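Local coordinates for protein branched-chain-amino-acid aminotransferase (Pseudomonas sp. UW4, PDB 6JIF) that probably transfers amino groups between branched-chain amino acids and 2-oxo acids, using a bound pyridoxal-5'-phosphate as cofactor, at residues 33-38 against 170-175; 79-84 against 144-149; 252-257 against 283-288. One frame throughout, in Å; residues are numbered along the deposited sequence.

Overall arrangement
From the N terminus, the chain first passes through 33-38, a loop ahead of strand 41-47; strand 164-174, much later in the chain, returns to pack against it, closing contact 1. Nested inside the long loop so closed is contact 2, where strand 76-85 pairs with strand 143-153. These two contacts touch: strands 143-153 and 164-174 are neighbours in one antiparallel sheet, Ile172 O lies 2.8 Å from Tyr145 N, and both contacts reach the second subunit. Contact 3 opens only after contact 1 has closed. It completes a short beta-alpha-beta unit in a separate mixed sheet, its centre about 28 Å from that of contact 2 and about 34 Å from that of contact 1.

Contact 1 (33-38 against 170-175); sequences FDYIKT and FCIPVG
Tyr35 turns its CG trans to the backbone nitrogen (chi1 -176°), which swings the ring down onto Phe170, whose own CG is tucked between backbone N and carbonyl carbon (chi1 63°). The two rings form an offset edge-to-face pair, the edge of Tyr35 directed at the face of Phe170 with planes at 63°, and Tyr35 CE2 comes within 3.6 Å of Phe170 CE1. At the other end of the contact Phe33 and Val174 run side by side, the methyl CG1 of Val174 meeting the ring edge of Phe33 at CD1, 3.6 Å away. Ile172 fills the middle: its CG2 sits 3.2 Å from Ile36 O, and its CD1 points to Asp34 O. Thr38 CG2 slides past Pro173 CD.

Water carries much of the polar linkage. Water 2 donates to Ile36 O and to Cys171 O (2.8 Å) and accepts from Thr38 N (2.9 Å). Water 3 gives a proton to Thr38 OG1 at 2.6 Å and takes one from Cys171 N at 2.9 Å. Beyond these segments the Tyr35 hydroxyl bonds to Glu66 of the second subunit and to Asn60, while Ile157 of that subunit packs on Phe33 and Ile172; the contact therefore lies at the dimer interface of this class IV aminotransferase.

The segment 33-38 forms no regular strand here. The chemistry of the contact implies that this loop is seated on the strand by aromatic and aliphatic packing, with bound water bridging polar groups that the two segments do not pair directly in a ladder.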
loop_
_atom_site.group_PDB
_atom_site.type_symbol
_atom_site.label_atom_id
_atom_site.label_comp_id
_atom_site.label_asym_id
_atom_site.label_seq_id
_atom_site.Cartn_x
_atom_site.Cartn_y
_atom_site.Cartn_z
ATOM N N PHE B 33 -0.374 17.913 15.836
ATOM C CA PHE B 33 -1.104 17.011 14.944
ATOM C C PHE B 33 -0.870 15.613 15.509
ATOM O O PHE B 33 -0.033 14.852 15.031
ATOM C CB PHE B 33 -0.614 17.132 13.503
ATOM C CG PHE B 33 -1.409 16.342 12.532
ATOM C CD1 PHE B 33 -2.760 16.609 12.359
ATOM C CD2 PHE B 33 -0.827 15.346 11.773
ATOM C CE1 PHE B 33 -3.525 15.885 11.448
ATOM C CE2 PHE B 33 -1.612 14.606 10.849
ATOM C CZ PHE B 33 -2.952 14.901 10.713
ATOM N N ASP B 34 -1.621 15.278 16.546
ATOM C CA ASP B 34 -1.408 14.059 17.308
ATOM C C ASP B 34 -2.755 13.418 17.575
ATOM O O ASP B 34 -3.734 14.119 17.815
ATOM C CB ASP B 34 -0.785 14.325 18.655
ATOM C CG ASP B 34 0.546 15.006 18.535
ATOM O OD1 ASP B 34 1.499 14.331 18.037
ATOM O OD2 ASP B 34 0.620 16.200 18.890
ATOM N N TYR B 35 -2.782 12.091 17.601
ATOM C CA TYR B 35 -4.028 11.411 17.899
ATOM C C TYR B 35 -4.429 11.684 19.337
ATOM O O TYR B 35 -3.629 11.486 20.255
ATOM C CB TYR B 35 -3.923 9.904 17.677
ATOM C CG TYR B 35 -5.283 9.239 17.917
ATOM C CD1 TYR B 35 -5.686 8.884 19.208
ATOM C CD2 TYR B 35 -6.161 8.995 16.866
ATOM C CE1 TYR B 35 -6.893 8.279 19.436
ATOM C CE2 TYR B 35 -7.370 8.407 17.086
ATOM C CZ TYR B 35 -7.734 8.052 18.371
ATOM O OH TYR B 35 -8.955 7.444 18.587
ATOM N N ILE B 36 -5.679 12.130 19.517
ATOM C CA ILE B 36 -6.340 12.261 20.811
ATOM C C ILE B 36 -7.724 11.630 20.658
ATOM O O ILE B 36 -8.365 11.788 19.616
ATOM C CB ILE B 36 -6.433 13.743 21.219
ATOM C CG1 ILE B 36 -5.056 14.267 21.684
ATOM C CG2 ILE B 36 -7.455 13.962 22.331
ATOM C CD1 ILE B 36 -4.782 15.732 21.296
ATOM N N LYS B 37 -8.179 10.875 21.662
ATOM C CA LYS B 37 -9.480 10.196 21.538
ATOM C C LYS B 37 -10.614 11.172 21.870
ATOM O O LYS B 37 -10.723 11.677 22.996
ATOM C CB LYS B 37 -9.548 8.945 22.407
ATOM C CG LYS B 37 -10.864 8.192 22.317
ATOM C CD LYS B 37 -10.918 7.133 23.412
ATOM C CE LYS B 37 -12.153 6.290 23.260
ATOM N NZ LYS B 37 -12.225 5.272 24.349
ATOM N N THR B 38 -11.413 11.473 20.858
ATOM C CA THR B 38 -12.591 12.297 20.998
ATOM C C THR B 38 -13.783 11.405 21.352
ATOM O O THR B 38 -13.670 10.181 21.429
ATOM C CB THR B 38 -12.787 13.106 19.706
ATOM O OG1 THR B 38 -12.764 12.212 18.595
ATOM C CG2 THR B 38 -11.641 14.147 19.567
ATOM N N PHE B 170 -13.241 9.561 12.260
ATOM C CA PHE B 170 -12.992 10.082 13.600
ATOM C C PHE B 170 -12.420 11.491 13.478
ATOM O O PHE B 170 -12.082 11.952 12.391
ATOM C CB PHE B 170 -12.083 9.148 14.434
ATOM C CG PHE B 170 -10.699 8.951 13.906
ATOM C CD1 PHE B 170 -9.673 9.837 14.256
ATOM C CD2 PHE B 170 -10.376 7.814 13.149
ATOM C CE1 PHE B 170 -8.366 9.654 13.808
ATOM C CE2 PHE B 170 -9.050 7.659 12.695
ATOM C CZ PHE B 170 -8.055 8.588 13.023
ATOM N N CYS B 171 -12.387 12.215 14.595
ATOM C CA CYS B 171 -11.844 13.568 14.590
ATOM C C CYS B 171 -10.858 13.735 15.741
ATOM O O CYS B 171 -10.826 12.953 16.701
ATOM C CB CYS B 171 -12.969 14.633 14.651
ATOM S SG CYS B 171 -13.890 14.742 16.181
ATOM N N ILE B 172 -10.027 14.755 15.614
ATOM C CA ILE B 172 -9.045 15.116 16.662
ATOM C C ILE B 172 -8.866 16.624 16.662
ATOM O O ILE B 172 -8.873 17.234 15.589
ATOM C CB ILE B 172 -7.669 14.439 16.451
ATOM C CG1 ILE B 172 -7.135 14.711 15.037
ATOM C CG2 ILE B 172 -7.738 12.956 16.689
ATOM C CD1 ILE B 172 -5.669 14.402 14.965
ATOM N N PRO B 173 -8.706 17.267 17.829
ATOM C CA PRO B 173 -8.335 18.680 17.833
ATOM C C PRO B 173 -6.875 18.802 17.412
ATOM O O PRO B 173 -6.039 17.962 17.761
ATOM C CB PRO B 173 -8.532 19.073 19.298
ATOM C CG PRO B 173 -8.174 17.806 20.040
ATOM C CD PRO B 173 -8.782 16.704 19.189
ATOM N N VAL B 174 -6.571 19.810 16.585
ATOM C CA VAL B 174 -5.208 19.987 16.084
ATOM C C VAL B 174 -4.852 21.462 16.193
ATOM O O VAL B 174 -5.726 22.339 16.298
ATOM C CB VAL B 174 -5.043 19.469 14.627
ATOM C CG1 VAL B 174 -5.341 17.944 14.540
ATOM C CG2 VAL B 174 -5.955 20.263 13.663
ATOM N N GLY B 175 -3.556 21.721 16.296
ATOM C CA GLY B 175 -3.085 23.085 16.296
ATOM C C GLY B 175 -2.232 23.314 15.082
ATOM O O GLY B 175 -2.468 22.736 14.021
HETATM O O HOH W 1 -3.408 16.740 17.886
HETATM O O HOH W 2 -10.432 10.686 18.249
HETATM O O HOH W 3 -13.950 10.956 16.702
#

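Contact 2 (79-84 against 144-149); sequences EGMKAY and LYLRPF
Around the Tyr145 ring, Lys82 comes to the edge, with CG near the ring plane and 4.1 Å from CD1, while Gly80 CA approaches obliquely and ends 3.4 Å from the hydroxyl OH. That OH in turn lies at the edge of the Arg147 guanidinium and in its plane: NH2 donates to it over 2.9 Å at a nearly straight 167°, with a weak second bond from NE. Arg147 NH1 also bonds to Tyr73 OH of the second subunit. A phenylalanine in place of Tyr145 would probably cost Arg147 this in-plane acceptor, leaving its NH2 side less firmly held and its rotation more dependent on the bond to the second subunit. At Gly80 the tyrosine runs close against bare backbone.

Lys82, Tyr145 and Arg147 sit on neighbouring antiparallel strands, 150° apart in direction, of the sheet in the smaller domain known from fold type IV pyridoxal enzymes. Met81 with Leu146 and Ala83 with Leu144 are hydrogen-bonded pairs, and Lys82 with Tyr145 is a non-hydrogen-bonded one; Leu146 N reaches Met81 O at 2.8 Å. Past the regular ladder, Glu79 N still donates to Pro148 O at 2.9 Å.

On the face bearing Met81 and Leu146, the methionine lays CG on Leu146 CB (3.8 Å), and its bend at chi3 (67°) brings the methyl CE to Pro148 CG, also at 3.8 Å. Phe120 and Cys124 of helix 117-130 pack over this face. The carboxylate of Glu79 turns instead to Asn99 and to Arg102, a residue of the cofactor pocket, and Lys82 NZ bonds to Thr305 O of the same pocket.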
loop_
_atom_site.group_PDB
_atom_site.type_symbol
_atom_site.label_atom_id
_atom_site.label_comp_id
_atom_site.label_asym_id
_atom_site.label_seq_id
_atom_site.Cartn_x
_atom_site.Cartn_y
_atom_site.Cartn_z
ATOM N N GLU B 79 -9.231 10.249 3.844
ATOM C CA GLU B 79 -9.347 11.667 3.540
ATOM C C GLU B 79 -8.921 12.476 4.775
ATOM O O GLU B 79 -8.748 11.953 5.876
ATOM C CB GLU B 79 -10.784 12.056 3.137
ATOM C CG GLU B 79 -11.090 11.799 1.614
ATOM C CD GLU B 79 -10.155 12.591 0.711
ATOM O OE1 GLU B 79 -9.708 13.697 1.150
ATOM O OE2 GLU B 79 -9.784 12.073 -0.370
ATOM N N GLY B 80 -8.823 13.779 4.583
ATOM C CA GLY B 80 -8.472 14.680 5.698
ATOM C C GLY B 80 -9.085 16.039 5.443
ATOM O O GLY B 80 -8.914 16.602 4.353
ATOM N N MET B 81 -9.823 16.574 6.415
ATOM C CA MET B 81 -10.414 17.912 6.258
ATOM C C MET B 81 -10.508 18.581 7.631
ATOM O O MET B 81 -10.417 17.918 8.666
ATOM C CB MET B 81 -11.807 17.853 5.621
ATOM C CG MET B 81 -12.806 17.281 6.628
ATOM S SD MET B 81 -14.302 16.728 5.879
ATOM C CE MET B 81 -13.537 15.380 4.993
ATOM N N LYS B 82 -10.705 19.897 7.650
ATOM C CA LYS B 82 -10.793 20.599 8.930
ATOM C C LYS B 82 -12.098 21.386 9.100
ATOM O O LYS B 82 -12.678 21.905 8.128
ATOM C CB LYS B 82 -9.617 21.578 9.122
ATOM C CG LYS B 82 -8.326 20.888 9.526
ATOM C CD LYS B 82 -7.164 21.888 9.580
ATOM C CE LYS B 82 -5.818 21.159 9.594
ATOM N NZ LYS B 82 -4.720 22.179 9.610
ATOM N N ALA B 83 -12.519 21.515 10.360
ATOM C CA ALA B 83 -13.570 22.449 10.746
ATOM C C ALA B 83 -12.934 23.479 11.652
ATOM O O ALA B 83 -12.016 23.140 12.391
ATOM C CB ALA B 83 -14.733 21.767 11.474
ATOM N N TYR B 84 -13.376 24.729 11.519
ATOM C CA TYR B 84 -12.821 25.895 12.197
ATOM C C TYR B 84 -13.924 26.670 12.919
ATOM O O TYR B 84 -15.017 26.875 12.367
ATOM C CB TYR B 84 -12.144 26.815 11.193
ATOM C CG TYR B 84 -11.121 26.170 10.311
ATOM C CD1 TYR B 84 -11.496 25.510 9.124
ATOM C CD2 TYR B 84 -9.784 26.213 10.626
ATOM C CE1 TYR B 84 -10.554 24.921 8.301
ATOM C CE2 TYR B 84 -8.839 25.637 9.796
ATOM C CZ TYR B 84 -9.230 24.988 8.644
ATOM O OH TYR B 84 -8.304 24.388 7.819
ATOM N N LEU B 144 -10.567 21.461 14.152
ATOM C CA LEU B 144 -10.954 20.072 14.375
ATOM C C LEU B 144 -10.692 19.276 13.089
ATOM O O LEU B 144 -11.310 19.531 12.041
ATOM C CB LEU B 144 -12.421 19.994 14.794
ATOM C CG LEU B 144 -12.872 18.563 15.122
ATOM C CD1 LEU B 144 -12.244 18.139 16.470
ATOM C CD2 LEU B 144 -14.394 18.522 15.216
ATOM N N TYR B 145 -9.774 18.327 13.146
ATOM C CA TYR B 145 -9.425 17.552 11.971
ATOM C C TYR B 145 -10.304 16.325 11.922
ATOM O O TYR B 145 -10.521 15.680 12.947
ATOM C CB TYR B 145 -7.964 17.146 12.037
ATOM C CG TYR B 145 -7.433 16.352 10.867
ATOM C CD1 TYR B 145 -7.021 16.978 9.710
ATOM C CD2 TYR B 145 -7.299 14.981 10.959
ATOM C CE1 TYR B 145 -6.499 16.232 8.638
ATOM C CE2 TYR B 145 -6.813 14.231 9.919
ATOM C CZ TYR B 145 -6.402 14.852 8.770
ATOM O OH TYR B 145 -5.862 14.076 7.740
ATOM N N LEU B 146 -10.842 16.044 10.741
ATOM C CA LEU B 146 -11.631 14.850 10.482
ATOM C C LEU B 146 -10.845 13.930 9.564
ATOM O O LEU B 146 -10.345 14.391 8.527
ATOM C CB LEU B 146 -12.944 15.207 9.801
ATOM C CG LEU B 146 -14.122 15.508 10.710
ATOM C CD1 LEU B 146 -13.745 16.685 11.554
ATOM C CD2 LEU B 146 -15.381 15.826 9.807
ATOM N N ARG B 147 -10.825 12.626 9.917
ATOM C CA ARG B 147 -10.200 11.532 9.192
ATOM C C ARG B 147 -11.265 10.508 8.768
ATOM O O ARG B 147 -11.562 9.548 9.521
ATOM C CB ARG B 147 -9.105 10.886 10.056
ATOM C CG ARG B 147 -8.479 9.597 9.482
ATOM C CD ARG B 147 -7.910 9.801 8.088
ATOM N NE ARG B 147 -6.832 10.801 8.098
ATOM C CZ ARG B 147 -5.520 10.540 8.233
ATOM N NH1 ARG B 147 -5.069 9.315 8.395
ATOM N NH2 ARG B 147 -4.635 11.541 8.224
ATOM N N PRO B 148 -11.902 10.692 7.610
ATOM C CA PRO B 148 -12.708 9.599 7.029
ATOM C C PRO B 148 -11.799 8.583 6.373
ATOM O O PRO B 148 -10.719 8.915 5.889
ATOM C CB PRO B 148 -13.580 10.272 5.957
ATOM C CG PRO B 148 -13.421 11.811 6.203
ATOM C CD PRO B 148 -12.051 11.958 6.868
ATOM N N PHE B 149 -12.280 7.330 6.334
ATOM C CA PHE B 149 -11.531 6.271 5.676
ATOM C C PHE B 149 -12.475 5.117 5.359
ATOM O O PHE B 149 -13.493 4.924 6.017
ATOM C CB PHE B 149 -10.338 5.785 6.523
ATOM C CG PHE B 149 -10.690 5.255 7.916
ATOM C CD1 PHE B 149 -11.029 6.113 8.957
ATOM C CD2 PHE B 149 -10.589 3.891 8.194
ATOM C CE1 PHE B 149 -11.306 5.608 10.220
ATOM C CE2 PHE B 149 -10.889 3.362 9.474
ATOM C CZ PHE B 149 -11.229 4.237 10.488
#

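Contact 3 (252-257 against 283-288); sequences DNKFVT and EVVEGD
Lys254 stretches its extended side chain obliquely over Glu283 and Val285, its CD resting 4.0 Å from Val285 CG2. Its CE passes close to Glu283 OE1, but NZ stays 4.8 Å from that oxygen. The approach of Lys254 NZ to Asp252 OD2 is a long salt bridge at 4.0 Å. Farther along, Val256 and Val285 stand side by side on the same face, CG2 of Val256 being 4.0 Å from Val285 CB. The other face carries Phe255 beside Val284, and Thr257 beside Glu286; Thr257 OG1 is bound to Phe246 O.

Four backbone bonds alternate between the strands: Phe255 N to Glu283 O, Val285 N to Phe255 O (2.8 Å), Thr257 N to Val285 O, and Gly287 N to Thr257 O (3.1 Å). With directions only 15° apart, this is a parallel ladder, the two strands of a beta-alpha-beta unit whose helix 267-278 packs on Phe255 and Val284 and begins with the cofactor-pocket residues Ile267 and Thr268.

Water 4, donating to Asn253 O and accepting from Glu283 N, extends the pairing past the ladder. The chemistry implies cohesion through backbone bonds and valine packing, with the charged groups of Lys254, Asp252 and Glu283 probably contributing only loosely.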
loop_
_atom_site.group_PDB
_atom_site.type_symbol
_atom_site.label_atom_id
_atom_site.label_comp_id
_atom_site.label_asym_id
_atom_site.label_seq_id
_atom_site.Cartn_x
_atom_site.Cartn_y
_atom_site.Cartn_z
ATOM N N ASP B 252 8.623 36.163 -12.223
ATOM C CA ASP B 252 7.509 36.986 -12.674
ATOM C C ASP B 252 6.206 36.612 -12.005
ATOM O O ASP B 252 5.141 36.781 -12.608
ATOM C CB ASP B 252 7.343 36.963 -14.194
ATOM C CG ASP B 252 7.381 35.588 -14.786
ATOM O OD1 ASP B 252 7.420 34.576 -14.056
ATOM O OD2 ASP B 252 7.390 35.533 -16.036
ATOM N N ASN B 253 6.283 36.043 -10.798
ATOM C CA ASN B 253 5.165 35.937 -9.876
ATOM C C ASN B 253 4.095 34.953 -10.326
ATOM O O ASN B 253 2.945 35.084 -9.930
ATOM C CB ASN B 253 4.532 37.299 -9.649
ATOM C CG ASN B 253 5.471 38.227 -8.934
ATOM O OD1 ASN B 253 5.828 37.969 -7.792
ATOM N ND2 ASN B 253 5.897 39.297 -9.609
ATOM N N LYS B 254 4.465 33.909 -11.036
ATOM C CA LYS B 254 3.501 32.865 -11.373
ATOM C C LYS B 254 3.551 31.785 -10.316
ATOM O O LYS B 254 4.641 31.437 -9.836
ATOM C CB LYS B 254 3.821 32.252 -12.743
ATOM C CG LYS B 254 3.823 33.279 -13.847
ATOM C CD LYS B 254 4.008 32.643 -15.194
ATOM C CE LYS B 254 4.084 33.743 -16.273
ATOM N NZ LYS B 254 4.582 33.159 -17.533
ATOM N N PHE B 255 2.372 31.220 -9.988
ATOM C CA PHE B 255 2.253 30.109 -9.045
ATOM C C PHE B 255 2.368 28.835 -9.868
ATOM O O PHE B 255 1.534 28.598 -10.750
ATOM C CB PHE B 255 0.922 30.200 -8.309
ATOM C CG PHE B 255 0.644 29.077 -7.327
ATOM C CD1 PHE B 255 0.151 27.837 -7.787
ATOM C CD2 PHE B 255 0.835 29.253 -5.954
ATOM C CE1 PHE B 255 -0.150 26.806 -6.879
ATOM C CE2 PHE B 255 0.554 28.243 -5.043
ATOM C CZ PHE B 255 0.042 27.005 -5.507
ATOM N N VAL B 256 3.446 28.061 -9.661
ATOM C CA VAL B 256 3.725 26.887 -10.507
ATOM C C VAL B 256 3.611 25.623 -9.669
ATOM O O VAL B 256 4.197 25.517 -8.592
ATOM C CB VAL B 256 5.107 27.004 -11.162
ATOM C CG1 VAL B 256 5.358 25.843 -12.067
ATOM C CG2 VAL B 256 5.177 28.318 -11.940
ATOM N N THR B 257 2.873 24.636 -10.177
ATOM C CA THR B 257 2.789 23.389 -9.420
ATOM C C THR B 257 2.823 22.186 -10.374
ATOM O O THR B 257 2.366 22.280 -11.529
ATOM C CB THR B 257 1.529 23.430 -8.513
ATOM O OG1 THR B 257 1.556 22.336 -7.587
ATOM C CG2 THR B 257 0.239 23.385 -9.358
ATOM N N GLU B 283 -1.177 34.535 -12.001
ATOM C CA GLU B 283 -1.154 33.493 -13.040
ATOM C C GLU B 283 -0.747 32.161 -12.423
ATOM O O GLU B 283 0.103 32.124 -11.527
ATOM C CB GLU B 283 -0.179 33.865 -14.164
ATOM C CG GLU B 283 -0.812 34.541 -15.356
ATOM C CD GLU B 283 0.020 35.664 -15.937
ATOM O OE1 GLU B 283 1.182 35.868 -15.486
ATOM O OE2 GLU B 283 -0.495 36.366 -16.842
ATOM N N VAL B 284 -1.370 31.075 -12.887
ATOM C CA VAL B 284 -1.043 29.725 -12.436
ATOM C C VAL B 284 -0.523 28.927 -13.610
ATOM O O VAL B 284 -1.056 29.038 -14.716
ATOM C CB VAL B 284 -2.274 29.041 -11.812
ATOM C CG1 VAL B 284 -1.962 27.531 -11.593
ATOM C CG2 VAL B 284 -2.534 29.690 -10.512
ATOM N N VAL B 285 0.545 28.166 -13.380
ATOM C CA VAL B 285 1.047 27.167 -14.326
ATOM C C VAL B 285 1.026 25.793 -13.663
ATOM O O VAL B 285 1.634 25.598 -12.606
ATOM C CB VAL B 285 2.476 27.500 -14.783
ATOM C CG1 VAL B 285 2.937 26.435 -15.741
ATOM C CG2 VAL B 285 2.555 28.913 -15.401
ATOM N N GLU B 286 0.355 24.828 -14.301
ATOM C CA GLU B 286 0.414 23.429 -13.901
ATOM C C GLU B 286 1.212 22.673 -14.950
ATOM O O GLU B 286 0.784 22.554 -16.098
ATOM C CB GLU B 286 -0.974 22.840 -13.733
ATOM C CG GLU B 286 -1.773 23.527 -12.661
ATOM C CD GLU B 286 -3.133 22.882 -12.544
ATOM O OE1 GLU B 286 -3.171 21.642 -12.307
ATOM O OE2 GLU B 286 -4.144 23.589 -12.734
ATOM N N GLY B 287 2.396 22.215 -14.586
ATOM C CA GLY B 287 3.211 21.628 -15.637
ATOM C C GLY B 287 4.440 20.899 -15.117
ATOM O O GLY B 287 4.395 20.353 -14.016
ATOM N N ASP B 288 5.529 20.889 -15.871
ATOM C CA ASP B 288 6.745 20.159 -15.487
ATOM C C ASP B 288 7.643 21.100 -14.698
ATOM O O ASP B 288 7.975 22.196 -15.170
ATOM C CB ASP B 288 7.502 19.663 -16.710
ATOM C CG ASP B 288 6.798 18.533 -17.431
ATOM O OD1 ASP B 288 5.959 17.847 -16.799
ATOM O OD2 ASP B 288 7.137 18.301 -18.625
HETATM O O HOH W 4 1.129 36.171 -11.250
#